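Local coordinates for protein PfkB family carbohydrate kinase (Listeria grayi DSM 20601, PDB 4GM6) that probably transfers phosphate to a sugar or sugar acid as a member of the PfkB (ribokinase-like) carbohydrate kinase family, at residues C215-G218 with Q219-V223; A294-A297 with A298-G302. All coordinates share one frame; numbering follows the deposited sequence.

Interaction 1 of 2, residues C215-G218 with Q219-V223; sequences CSAG and QMDAV
The N-terminal cap of helix 219-225, reached from strand 214-216 through the single loop residue Ala217, is built around Gly218 at the N-cap position and Asp221 three residues on. The two appear to occupy the marked positions of the NxxE motif of ribokinase-like kinases, here as glycine and aspartate. The backbone N of Gly218 gives its hydrogen to Asp221 OD2 at 2.7 Å, almost straight at 170°. This is the half of a capping box in which the acidic side chain at N3 turns back to the N-cap amide; glycine has no side chain to supply the return bond. OD2 accepts through its anti lone pair, the one away from the other oxygen. Asp221 CG lies beside its own backbone N (chi1 -59°), which folds the carboxylate back over the start of the helix, with OD2 3.4 Å from Ala217 CA. Gly218 O then accepts the first helical bond, from Ala222 N at 3.0 Å. The small methyl of Ala217 fits beside Asp221 and also packs on Met239 of helix 235-242. By accepting the Gly218 N-H at the positive end of the helix, the Asp221 side chain fixes its own rotation.

Interaction 2 of 2, residues A294-A297 with A298-G302; sequences AYTA and AVLHG
One face of the Tyr295 ring receives the CG2 methyl of Val299, one helical turn further along. This CH-pi contact puts CG2 3.9 Å from the ring centroid and 18° off the ring normal, displaced toward the rim that carries CE2 and CZ. With chi1 at -173°, Tyr295 swings its ring out beside the helix, while Val299 CG2 lies beside its own backbone N and can reach back over the ring. The same methyl is 3.4 Å from Tyr295 O, the acceptor for Val299 N. At the ring's far end the hydroxyl OH is hydrogen-bonded to His267 O, so a buried polar group is satisfied while the ring packs among Tyr250, Thr252, Ala316 and Thr317. The His301 imidazole leads away from the preceding turn, and its ND1 is hydrogen-bonded to His71 NE2; the rings of His71 and Trp307 both meet it at steep angles.

All this belongs to helix 291-304, a buried helix between strands of the large sheet and helix 309-323. It begins in the glycine-rich GGGD motif, and as in other PfkB kinases its N-terminal end probably faces the phosphate-transfer site. Its backbone runs in regular i to i+4 bonds, such as Ala298 N to Ala294 O at 3.0 Å and Val299 N to Tyr295 O at 2.9 Å. Alanine at 294, 297 and 298 keeps the helix slim where neighbours come close: Ala294 and Ala297 meet Asn65 of helix 58-68, and Ala298 meets Ala316.

Thr296 and Leu300 lie side by side and point the same way, with Thr296 CG2 4.1 Å from Leu300 CD1, and both reach His155 of strand 153-157. Threonine suits a buried helical site because its OG1 is hydrogen-bonded to Gly292 O.

From the N terminus, interaction 1 comes first and is complete before interaction 2 begins: the two follow in series, neither crossing nor enclosing the other. Each joins adjoining segments and closes only a turn, 215-223 at the passage from strand 214-216 into helix 219-225, and 294-302 within helix 291-304. Between them the chain forms helix 235-242 and the three strands 248-256, 261-270 and 273-282 that end the large sheet. Their centres lie about 17 Å apart and they do not touch, but both reach strand 248-256 at Tyr250: Ser216 OG bonds to its carbonyl oxygen, while Tyr295, Thr296 and Val299 pack on its side chain.

Interaction 1 of 2, residues C215-G218 with Q219-V223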
loop_
_atom_site.group_PDB
_atom_site.type_symbol
_atom_site.label_atom_id
_atom_site.label_comp_id
_atom_site.label_asym_id
_atom_site.label_seq_id
_atom_site.Cartn_x
_atom_site.Cartn_y
_atom_site.Cartn_z
ATOM N N CYS C 215 13.531 -2.629 40.915
ATOM C CA CYS C 215 14.486 -2.122 39.930
ATOM C C CYS C 215 14.628 -3.026 38.714
ATOM O O CYS C 215 14.928 -4.207 38.849
ATOM C CB CYS C 215 15.868 -1.936 40.579
ATOM S SG CYS C 215 17.088 -1.105 39.517
ATOM N N SER C 216 14.424 -2.469 37.521
ATOM C CA SER C 216 14.777 -3.189 36.317
ATOM C C SER C 216 16.247 -2.967 35.980
ATOM O O SER C 216 16.629 -1.904 35.482
ATOM C CB SER C 216 13.898 -2.788 35.140
ATOM O OG SER C 216 14.235 -3.593 34.033
ATOM N N ALA C 217 17.078 -3.962 36.284
ATOM C CA ALA C 217 18.513 -3.832 36.059
ATOM C C ALA C 217 19.115 -5.161 35.639
ATOM O O ALA C 217 18.783 -6.208 36.207
ATOM C CB ALA C 217 19.213 -3.286 37.304
ATOM N N GLY C 218 19.972 -5.111 34.620
ATOM C CA GLY C 218 20.688 -6.292 34.145
ATOM C C GLY C 218 22.133 -6.286 34.614
ATOM O O GLY C 218 22.550 -5.398 35.364
ATOM N N GLN C 219 22.912 -7.263 34.163
ATOM C CA GLN C 219 24.306 -7.330 34.570
ATOM C C GLN C 219 25.126 -6.165 34.017
ATOM O O GLN C 219 26.100 -5.746 34.638
ATOM C CB GLN C 219 24.948 -8.660 34.173
ATOM C CG GLN C 219 26.240 -8.924 34.934
ATOM C CD GLN C 219 27.141 -9.933 34.249
ATOM O OE1 GLN C 219 28.071 -10.473 34.859
ATOM N NE2 GLN C 219 26.875 -10.189 32.971
ATOM N N MET C 220 24.739 -5.648 32.851
ATOM C CA MET C 220 25.422 -4.483 32.285
ATOM C C MET C 220 25.313 -3.332 33.273
ATOM O O MET C 220 26.299 -2.657 33.586
ATOM C CB MET C 220 24.809 -4.076 30.947
ATOM C CG MET C 220 24.377 -5.243 30.073
ATOM S SD MET C 220 22.868 -6.059 30.647
ATOM C CE MET C 220 21.600 -5.097 29.809
ATOM N N ASP C 221 24.095 -3.116 33.760
ATOM C CA ASP C 221 23.838 -2.114 34.779
ATOM C C ASP C 221 24.692 -2.386 36.016
ATOM O O ASP C 221 25.388 -1.494 36.521
ATOM C CB ASP C 221 22.348 -2.126 35.138
ATOM C CG ASP C 221 21.457 -1.833 33.941
ATOM O OD1 ASP C 221 21.657 -0.771 33.311
ATOM O OD2 ASP C 221 20.555 -2.654 33.629
ATOM N N ALA C 222 24.657 -3.629 36.490
ATOM C CA ALA C 222 25.396 -4.007 37.699
ATOM C C ALA C 222 26.868 -3.578 37.663
ATOM O O ALA C 222 27.416 -3.085 38.663
ATOM C CB ALA C 222 25.284 -5.509 37.930
ATOM N N VAL C 223 27.510 -3.772 36.509
ATOM C CA VAL C 223 28.929 -3.446 36.371
ATOM C C VAL C 223 29.145 -1.943 36.188
ATOM O O VAL C 223 30.005 -1.342 36.835
ATOM C CB VAL C 223 29.562 -4.197 35.179
ATOM C CG1 VAL C 223 31.067 -3.972 35.153
ATOM C CG2 VAL C 223 29.246 -5.685 35.253
#

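Interaction 2 of 2, residues A294-A297 with A298-G302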
loop_
_atom_site.group_PDB
_atom_site.type_symbol
_atom_site.label_atom_id
_atom_site.label_comp_id
_atom_site.label_asym_id
_atom_site.label_seq_id
_atom_site.Cartn_x
_atom_site.Cartn_y
_atom_site.Cartn_z
ATOM N N ALA C 294 6.954 -4.240 27.839
ATOM C CA ALA C 294 5.912 -5.230 28.014
ATOM C C ALA C 294 6.301 -6.111 29.191
ATOM O O ALA C 294 5.459 -6.482 30.005
ATOM C CB ALA C 294 5.730 -6.058 26.742
ATOM N N TYR C 295 7.585 -6.451 29.274
ATOM C CA TYR C 295 8.094 -7.215 30.405
ATOM C C TYR C 295 7.886 -6.414 31.679
ATOM O O TYR C 295 7.344 -6.915 32.659
ATOM C CB TYR C 295 9.580 -7.527 30.234
ATOM C CG TYR C 295 10.135 -8.466 31.298
ATOM C CD1 TYR C 295 9.799 -9.820 31.303
ATOM C CD2 TYR C 295 11.007 -8.006 32.287
ATOM C CE1 TYR C 295 10.298 -10.681 32.271
ATOM C CE2 TYR C 295 11.512 -8.867 33.260
ATOM C CZ TYR C 295 11.157 -10.204 33.248
ATOM O OH TYR C 295 11.673 -11.078 34.199
ATOM N N THR C 296 8.302 -5.157 31.660
ATOM C CA THR C 296 8.191 -4.330 32.871
ATOM C C THR C 296 6.746 -4.271 33.353
ATOM O O THR C 296 6.474 -4.432 34.541
ATOM C CB THR C 296 8.733 -2.893 32.651
ATOM O OG1 THR C 296 10.155 -2.951 32.477
ATOM C CG2 THR C 296 8.405 -1.982 33.863
ATOM N N ALA C 297 5.821 -4.027 32.431
ATOM C CA ALA C 297 4.414 -3.900 32.804
ATOM C C ALA C 297 3.874 -5.223 33.326
ATOM O O ALA C 297 3.070 -5.260 34.268
ATOM C CB ALA C 297 3.583 -3.420 31.623
ATOM N N ALA C 298 4.319 -6.320 32.724
ATOM C CA ALA C 298 3.820 -7.635 33.144
ATOM C C ALA C 298 4.319 -7.964 34.550
ATOM O O ALA C 298 3.581 -8.510 35.370
ATOM C CB ALA C 298 4.239 -8.712 32.161
ATOM N N VAL C 299 5.573 -7.622 34.831
ATOM C CA VAL C 299 6.138 -7.908 36.136
ATOM C C VAL C 299 5.375 -7.119 37.182
ATOM O O VAL C 299 4.991 -7.668 38.212
ATOM C CB VAL C 299 7.634 -7.563 36.235
ATOM C CG1 VAL C 299 8.073 -7.559 37.707
ATOM C CG2 VAL C 299 8.458 -8.549 35.421
ATOM N N LEU C 300 5.158 -5.834 36.910
ATOM C CA LEU C 300 4.425 -4.977 37.841
ATOM C C LEU C 300 3.024 -5.554 38.059
ATOM O O LEU C 300 2.544 -5.621 39.178
ATOM C CB LEU C 300 4.380 -3.509 37.359
ATOM C CG LEU C 300 5.684 -2.681 37.440
ATOM C CD1 LEU C 300 5.580 -1.319 36.752
ATOM C CD2 LEU C 300 6.169 -2.485 38.876
ATOM N N HIS C 301 2.377 -6.006 36.993
ATOM C CA HIS C 301 1.054 -6.619 37.147
ATOM C C HIS C 301 1.106 -7.752 38.168
ATOM O O HIS C 301 0.246 -7.854 39.037
ATOM C CB HIS C 301 0.501 -7.111 35.795
ATOM C CG HIS C 301 -0.781 -7.885 35.908
ATOM N ND1 HIS C 301 -1.957 -7.319 36.355
ATOM C CD2 HIS C 301 -1.073 -9.178 35.627
ATOM C CE1 HIS C 301 -2.915 -8.229 36.344
ATOM N NE2 HIS C 301 -2.406 -9.366 35.905
ATOM N N GLY C 302 2.138 -8.586 38.077
ATOM C CA GLY C 302 2.279 -9.733 38.966
ATOM C C GLY C 302 2.577 -9.297 40.388
ATOM O O GLY C 302 2.074 -9.881 41.348
#